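Local structure of peroxisomal membrane protein LPX1 (Saccharomyces cerevisiae, 2Y6U) at residues V66-E69 and Y70-P73; F208-E211 and S212-V215; I235-F238 and E239-K242. The protein hydrolyses ester bonds of lipids in the peroxisome, with acyl esterase, lipase and phospholipase A activity. All coordinates share one frame; numbering follows the deposited sequence. Where two conformers were deposited one is given.

Contact 1: residues V66-E69 and Y70-P73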
loop_
_atom_site.group_PDB
_atom_site.type_symbol
_atom_site.label_atom_id
_atom_site.label_comp_id
_atom_site.label_asym_id
_atom_site.label_seq_id
_atom_site.Cartn_x
_atom_site.Cartn_y
_atom_site.Cartn_z
ATOM N N VAL A 66 -23.371 -7.979 -4.898
ATOM C CA VAL A 66 -24.521 -8.855 -4.868
ATOM C C VAL A 66 -24.344 -10.119 -5.735
ATOM O O VAL A 66 -24.986 -11.166 -5.477
ATOM C CB VAL A 66 -25.841 -8.137 -5.271
ATOM C CG1 VAL A 66 -26.074 -8.033 -6.836
ATOM C CG2 VAL A 66 -27.011 -8.846 -4.569
ATOM N N VAL A 67 -23.466 -10.034 -6.735
ATOM C CA VAL A 67 -23.270 -11.145 -7.672
ATOM C C VAL A 67 -22.648 -12.368 -7.000
ATOM O O VAL A 67 -22.722 -13.484 -7.537
ATOM C CB VAL A 67 -22.405 -10.763 -8.900
ATOM C CG1 VAL A 67 -23.098 -9.573 -9.670
ATOM C CG2 VAL A 67 -20.930 -10.476 -8.532
ATOM N N TRP A 68 -22.113 -12.170 -5.792
ATOM C CA TRP A 68 -21.554 -13.265 -5.043
ATOM C C TRP A 68 -22.482 -13.858 -4.004
ATOM O O TRP A 68 -22.186 -14.927 -3.413
ATOM C CB TRP A 68 -20.262 -12.835 -4.380
ATOM C CG TRP A 68 -19.291 -12.154 -5.245
ATOM C CD1 TRP A 68 -18.959 -10.837 -5.203
ATOM C CD2 TRP A 68 -18.482 -12.741 -6.293
ATOM N NE1 TRP A 68 -17.972 -10.569 -6.109
ATOM C CE2 TRP A 68 -17.641 -11.704 -6.786
ATOM C CE3 TRP A 68 -18.377 -13.993 -6.835
ATOM C CZ2 TRP A 68 -16.769 -11.899 -7.793
ATOM C CZ3 TRP A 68 -17.412 -14.203 -7.848
ATOM C CH2 TRP A 68 -16.648 -13.160 -8.301
ATOM N N GLU A 69 -23.658 -13.261 -3.779
ATOM C CA GLU A 69 -24.530 -13.863 -2.787
ATOM C C GLU A 69 -24.954 -15.290 -3.045
ATOM O O GLU A 69 -25.010 -16.101 -2.102
ATOM C CB GLU A 69 -25.748 -12.956 -2.451
ATOM C CG GLU A 69 -25.260 -11.642 -1.884
ATOM C CD GLU A 69 -26.480 -10.652 -1.536
ATOM O OE1 GLU A 69 -27.648 -10.991 -1.763
ATOM O OE2 GLU A 69 -26.198 -9.531 -1.150
ATOM N N TYR A 70 -25.252 -15.632 -4.294
ATOM C CA TYR A 70 -25.567 -16.969 -4.674
ATOM C C TYR A 70 -24.448 -17.965 -4.236
ATOM O O TYR A 70 -24.694 -19.135 -4.033
ATOM C CB TYR A 70 -25.764 -16.985 -6.214
ATOM C CG TYR A 70 -26.030 -18.329 -6.757
ATOM C CD1 TYR A 70 -24.996 -19.161 -7.164
ATOM C CD2 TYR A 70 -27.336 -18.787 -6.883
ATOM C CE1 TYR A 70 -25.243 -20.419 -7.680
ATOM C CE2 TYR A 70 -27.645 -20.074 -7.451
ATOM C CZ TYR A 70 -26.584 -20.896 -7.845
ATOM O OH TYR A 70 -26.903 -22.127 -8.292
ATOM N N TYR A 71 -23.207 -17.490 -4.200
ATOM C CA TYR A 71 -22.092 -18.363 -3.857
ATOM C C TYR A 71 -22.051 -18.783 -2.391
ATOM O O TYR A 71 -21.551 -19.891 -2.047
ATOM C CB TYR A 71 -20.767 -17.658 -4.139
ATOM C CG TYR A 71 -20.405 -17.532 -5.629
ATOM C CD1 TYR A 71 -21.284 -16.945 -6.558
ATOM C CD2 TYR A 71 -19.137 -17.945 -6.093
ATOM C CE1 TYR A 71 -20.939 -16.820 -7.957
ATOM C CE2 TYR A 71 -18.787 -17.780 -7.424
ATOM C CZ TYR A 71 -19.681 -17.249 -8.355
ATOM O OH TYR A 71 -19.303 -17.118 -9.694
ATOM N N LEU A 72 -22.552 -17.903 -1.529
ATOM C CA LEU A 72 -22.353 -18.114 -0.079
ATOM C C LEU A 72 -22.784 -19.457 0.471
ATOM O O LEU A 72 -22.022 -20.054 1.175
ATOM C CB LEU A 72 -23.029 -16.977 0.737
ATOM C CG LEU A 72 -22.467 -15.616 0.443
ATOM C CD1 LEU A 72 -23.399 -14.492 1.100
ATOM C CD2 LEU A 72 -20.954 -15.513 0.896
ATOM N N PRO A 73 -23.992 -19.959 0.168
ATOM C CA PRO A 73 -24.311 -21.252 0.742
ATOM C C PRO A 73 -23.616 -22.420 0.032
ATOM O O PRO A 73 -23.680 -23.523 0.519
ATOM C CB PRO A 73 -25.842 -21.339 0.639
ATOM C CG PRO A 73 -26.237 -20.212 -0.235
ATOM C CD PRO A 73 -25.126 -19.364 -0.551
HETATM O O HOH W 1 -26.090 -13.573 -6.178
#
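Trp68 turns the edge of its six-membered ring onto a face of the Tyr71 ring, a T-shaped (edge-to-face) pair with planes at 79° and centroids 5.1 Å apart. The touching edge is CE3 and CZ3; Trp68 CE3 stands over the centre of the phenol ring, 3.8 Å from Tyr71 CZ. Both side chains swing back beside their own backbone N (chi1 -49° for Trp68, -74° for Tyr71), which brings rings three residues apart together on one side of a helical turn. CG2 of the preceding Val67 lies over a face of the indole near its rim. In the backbone, Tyr71 N donates to Trp68 O at 2.9 Å and Leu72 N to Glu69 O at 3.1 Å, the i to i+3 pattern of tight helical turns. A water that donates to Val66 O accepts from Tyr70 N at 2.9 Å, bridging the turn. The phenol oxygens bond outside the turn, Tyr71 OH to Asn326 O and Tyr70 OH to Asp331, while the Tyr71 ring also packs on helix 330-347. An alanine in place of Tyr71 is likely to leave the indole edge without its aromatic cover and Asn326 O without its hydroxyl partner. The segment belongs to the loop between strands 51-58 and 84-92 of the alpha/beta-hydrolase core. Chemically the contact is a buried aromatic pair with its one hydroxyl satisfied. Val67 O is buried with no partner in the model; the side-chain contact itself rests on the ring pair and not on a polar bond.

Contact 2: residues F208-E211 and S212-V215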
loop_
_atom_site.group_PDB
_atom_site.type_symbol
_atom_site.label_atom_id
_atom_site.label_comp_id
_atom_site.label_asym_id
_atom_site.label_seq_id
_atom_site.Cartn_x
_atom_site.Cartn_y
_atom_site.Cartn_z
ATOM N N PHE A 208 -35.057 4.788 -15.771
ATOM C CA PHE A 208 -36.177 4.166 -16.460
ATOM C C PHE A 208 -37.452 4.826 -16.008
ATOM O O PHE A 208 -37.580 5.206 -14.836
ATOM C CB PHE A 208 -36.204 2.645 -16.139
ATOM C CG PHE A 208 -34.881 1.953 -16.420
ATOM C CD1 PHE A 208 -33.909 1.898 -15.446
ATOM C CD2 PHE A 208 -34.596 1.417 -17.683
ATOM C CE1 PHE A 208 -32.689 1.348 -15.728
ATOM C CE2 PHE A 208 -33.356 0.839 -17.951
ATOM C CZ PHE A 208 -32.415 0.808 -16.973
ATOM N N ALA A 209 -38.390 4.947 -16.944
ATOM C CA ALA A 209 -39.686 5.605 -16.702
ATOM C C ALA A 209 -40.421 5.019 -15.484
ATOM O O ALA A 209 -41.046 5.745 -14.709
ATOM C CB ALA A 209 -40.578 5.525 -17.973
ATOM N N ASN A 210 -40.372 3.701 -15.355
ATOM C CA ASN A 210 -41.136 3.010 -14.338
ATOM C C ASN A 210 -40.568 1.626 -14.141
ATOM O O ASN A 210 -39.649 1.219 -14.864
ATOM C CB ASN A 210 -42.607 2.919 -14.759
ATOM C CG ASN A 210 -42.779 2.345 -16.157
ATOM O OD1 ASN A 210 -42.211 1.294 -16.505
ATOM N ND2 ASN A 210 -43.550 3.029 -16.967
ATOM N N GLU A 211 -41.154 0.916 -13.179
ATOM C CA GLU A 211 -40.770 -0.428 -12.782
ATOM C C GLU A 211 -40.863 -1.430 -13.939
ATOM O O GLU A 211 -39.965 -2.250 -14.109
ATOM C CB GLU A 211 -41.640 -0.882 -11.597
ATOM C CG GLU A 211 -41.535 -2.353 -11.165
ATOM C CD GLU A 211 -40.189 -2.718 -10.646
ATOM O OE1 GLU A 211 -39.410 -1.798 -10.281
ATOM O OE2 GLU A 211 -39.893 -3.930 -10.609
ATOM N N SER A 212 -41.934 -1.375 -14.747
ATOM C CA SER A 212 -42.047 -2.325 -15.857
ATOM C C SER A 212 -40.894 -2.190 -16.853
ATOM O O SER A 212 -40.348 -3.196 -17.290
ATOM C CB SER A 212 -43.380 -2.172 -16.594
ATOM O OG SER A 212 -44.409 -1.969 -15.649
ATOM N N GLU A 213 -40.532 -0.952 -17.212
ATOM C CA GLU A 213 -39.462 -0.696 -18.191
ATOM C C GLU A 213 -38.082 -1.070 -17.613
ATOM O O GLU A 213 -37.214 -1.535 -18.345
ATOM C CB GLU A 213 -39.432 0.779 -18.606
ATOM C CG GLU A 213 -40.650 1.237 -19.392
ATOM C CD GLU A 213 -40.732 0.581 -20.761
ATOM O OE1 GLU A 213 -39.673 0.468 -21.409
ATOM O OE2 GLU A 213 -41.857 0.208 -21.206
ATOM N N TYR A 214 -37.917 -0.826 -16.320
ATOM C CA TYR A 214 -36.716 -1.251 -15.578
ATOM C C TYR A 214 -36.505 -2.770 -15.662
ATOM O O TYR A 214 -35.454 -3.227 -16.124
ATOM C CB TYR A 214 -36.784 -0.801 -14.110
ATOM C CG TYR A 214 -35.716 -1.412 -13.226
ATOM C CD1 TYR A 214 -34.361 -1.199 -13.484
ATOM C CD2 TYR A 214 -36.063 -2.247 -12.158
ATOM C CE1 TYR A 214 -33.392 -1.763 -12.694
ATOM C CE2 TYR A 214 -35.110 -2.848 -11.390
ATOM C CZ TYR A 214 -33.748 -2.599 -11.645
ATOM O OH TYR A 214 -32.762 -3.214 -10.874
ATOM N N VAL A 215 -37.471 -3.568 -15.211
ATOM C CA VAL A 215 -37.281 -5.003 -15.263
ATOM C C VAL A 215 -37.133 -5.484 -16.730
ATOM O O VAL A 215 -36.344 -6.374 -17.005
ATOM C CB VAL A 215 -38.393 -5.740 -14.490
ATOM C CG1 VAL A 215 -38.355 -7.244 -14.776
ATOM C CG2 VAL A 215 -38.315 -5.439 -12.973
#
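Phe208 offers a ring face to the backbone of Tyr214, whose CA stands over it in a CH-pi contact, 4.2 Å from the ring centroid. The Tyr214 ring receives Phe208 at its edge, Phe208 CD1 lying 3.7 Å from Tyr214 CD1, with the planes inclined at 59°, an oblique pair. The motif is a helix N-cap: Asn210 sits just before helix 211-220, and its side-chain oxygen OD1 accepts from Glu213 N at 2.9 Å. That bond is nearly straight at both ends, 163° at the hydrogen and close to the carbonyl axis. Asn210 CG sits between its own backbone N and carbonyl carbon (chi1 52°), which folds the amide back over the first turn, where OD1 also meets Glu213 CG. The regular helix bonds begin at once, Tyr214 N to Asn210 O at 3.0 Å and Val215 N to Glu211 O at 3.0 Å. The Tyr214 phenol reaches off the helix, its OH hydrogen-bonded to Ile236 O. Phe208 ends strand 207-208, and its ring also meets that of Tyr217; the Phe208, Tyr214 and Tyr217 rings pack at the strand-to-helix corner, next to the Asn210 cap. Glu211 bends at chi2 and forms salt bridges with both Lys242 and Arg240, which probably keep its carboxylate ionised on this surface of the protein. Along the same helical flank, Glu211 OE2 lies 3.2 Å from Val215 CG2.

Contact 3: residues I235-F238 and E239-K242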
loop_
_atom_site.group_PDB
_atom_site.type_symbol
_atom_site.label_atom_id
_atom_site.label_comp_id
_atom_site.label_asym_id
_atom_site.label_seq_id
_atom_site.Cartn_x
_atom_site.Cartn_y
_atom_site.Cartn_z
ATOM N N ILE A 235 -29.577 -9.234 -8.714
ATOM C CA ILE A 235 -29.101 -7.993 -9.346
ATOM C C ILE A 235 -30.257 -7.005 -9.462
ATOM O O ILE A 235 -30.122 -5.826 -9.115
ATOM C CB ILE A 235 -28.431 -8.248 -10.714
ATOM C CG1 ILE A 235 -27.074 -8.941 -10.523
ATOM C CG2 ILE A 235 -28.285 -6.939 -11.484
ATOM C CD1 ILE A 235 -26.469 -9.583 -11.829
ATOM N N ILE A 236 -31.385 -7.478 -9.967
ATOM C CA ILE A 236 -32.550 -6.630 -10.175
ATOM C C ILE A 236 -33.004 -5.981 -8.887
ATOM O O ILE A 236 -33.237 -4.764 -8.823
ATOM C CB ILE A 236 -33.690 -7.415 -10.880
ATOM C CG1 ILE A 236 -33.304 -7.696 -12.348
ATOM C CG2 ILE A 236 -35.047 -6.655 -10.741
ATOM C CD1 ILE A 236 -34.125 -8.902 -13.081
ATOM N N ASP A 237 -33.092 -6.773 -7.833
ATOM C CA ASP A 237 -33.572 -6.296 -6.545
ATOM C C ASP A 237 -32.554 -5.373 -5.858
ATOM O O ASP A 237 -32.949 -4.426 -5.124
ATOM C CB ASP A 237 -33.929 -7.490 -5.633
ATOM C CG ASP A 237 -35.215 -8.230 -6.103
ATOM O OD1 ASP A 237 -36.065 -7.574 -6.716
ATOM O OD2 ASP A 237 -35.353 -9.465 -5.898
ATOM N N PHE A 238 -31.275 -5.647 -6.052
ATOM C CA PHE A 238 -30.209 -4.881 -5.335
ATOM C C PHE A 238 -30.023 -3.486 -5.971
ATOM O O PHE A 238 -29.815 -2.481 -5.289
ATOM C CB PHE A 238 -28.928 -5.638 -5.369
ATOM C CG PHE A 238 -27.734 -4.861 -4.859
ATOM C CD1 PHE A 238 -27.438 -4.838 -3.516
ATOM C CD2 PHE A 238 -26.899 -4.200 -5.740
ATOM C CE1 PHE A 238 -26.348 -4.125 -3.059
ATOM C CE2 PHE A 238 -25.842 -3.506 -5.313
ATOM C CZ PHE A 238 -25.545 -3.462 -3.968
ATOM N N GLU A 239 -30.116 -3.437 -7.297
ATOM C CA GLU A 239 -29.886 -2.203 -8.049
ATOM C C GLU A 239 -31.048 -1.234 -7.959
ATOM O O GLU A 239 -30.872 -0.055 -8.222
ATOM C CB GLU A 239 -29.564 -2.516 -9.541
ATOM C CG GLU A 239 -28.202 -3.173 -9.849
ATOM C CD GLU A 239 -26.997 -2.220 -9.532
ATOM O OE1 GLU A 239 -27.242 -0.970 -9.506
ATOM O OE2 GLU A 239 -25.812 -2.714 -9.420
ATOM N N ARG A 240 -32.264 -1.715 -7.657
ATOM C CA ARG A 240 -33.432 -0.863 -7.782
ATOM C C ARG A 240 -33.404 0.241 -6.721
ATOM O O ARG A 240 -33.283 -0.070 -5.544
ATOM C CB ARG A 240 -34.701 -1.711 -7.617
ATOM C CG ARG A 240 -35.989 -0.971 -7.678
ATOM C CD ARG A 240 -37.143 -1.912 -7.283
ATOM N NE ARG A 240 -37.480 -2.894 -8.309
ATOM C CZ ARG A 240 -37.279 -4.224 -8.239
ATOM N NH1 ARG A 240 -36.718 -4.795 -7.181
ATOM N NH2 ARG A 240 -37.666 -5.005 -9.249
ATOM N N THR A 241 -33.438 1.508 -7.152
ATOM C CA THR A 241 -33.690 2.655 -6.263
ATOM C C THR A 241 -34.827 3.544 -6.845
ATOM O O THR A 241 -34.990 3.680 -8.088
ATOM C CB THR A 241 -32.416 3.506 -5.927
ATOM O OG1 THR A 241 -32.259 4.574 -6.880
ATOM C CG2 THR A 241 -31.136 2.645 -5.822
ATOM N N LYS A 242 -35.628 4.125 -5.949
ATOM C CA LYS A 242 -36.891 4.797 -6.348
ATOM C C LYS A 242 -37.027 6.183 -5.750
ATOM O O LYS A 242 -36.101 6.655 -5.105
ATOM C CB LYS A 242 -38.108 3.918 -5.941
ATOM C CG LYS A 242 -38.232 2.567 -6.760
ATOM C CD LYS A 242 -39.583 1.828 -6.522
ATOM C CE LYS A 242 -40.404 1.483 -7.847
ATOM N NZ LYS A 242 -39.979 0.222 -8.667
HETATM O O HOH W 2 -38.103 -8.103 -8.721
HETATM O O HOH W 3 -32.720 -1.987 -3.891
HETATM O O HOH W 4 -35.660 -3.785 -4.760
#
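The C-terminal end of helix 229-239 passes here into the short, weakly bonded strand 240-241, and a salt bridge spans the junction. Arg240 NH1 donates to Asp237 OD1 at 2.9 Å in a nearly straight bond (165°). The carboxylate oxygen lies in the guanidinium plane and uses its anti lone pair, although the two flat groups are turned 42° apart. Arg240 runs extended to CD and then bends at chi3 (-74°), which folds the guanidinium back alongside Asp237 with Ile236 O over one face, toward the rim. One water bridges Asp237 OD1 and Arg240 NH2; another accepts from Arg240 NH1 and donates to Asp237 O, its oxygen 2.8 Å from that Asp237 O. The last regular helix bond runs from Glu239 N to Ile235 O at 3.0 Å, while the next, from Arg240 N to Ile236 O, is weak at 3.4 Å. Glu239 CG lies beside Ile235 CG2, and its OE1 bonds to Met257 N. Toward helix 211-220, Ile235 and Ile236 rest on Met218, and Arg240 reaches a second charged partner, Glu211, through NH2. Thr241 pairs through its backbone with Arg254 of the middle strand 253-255, making the chain leaving the helix an outer strand of the three-stranded antiparallel sheet.

In the fold
From the N terminus, the chain reaches contact 1 in the loop between strands 51-58 and 84-92 of the central sheet, then contact 2 where strand 207-208 turns into helix 211-220, and contact 3 where helix 229-239 gives way to strand 240-241. Each is a local turn within one continuous stretch; they follow in series, and none nests or crosses. Contact 3 is the bridge: Val66 and Val67 pack on Ile235, and Val66 also on Phe238, while Glu211 and Tyr214 reach it from helix 211-220. Contacts 1 and 2 do not touch, their nearest atoms about 9 Å apart. Together they tie the small three-stranded sheet and its helices to the alpha/beta-hydrolase core.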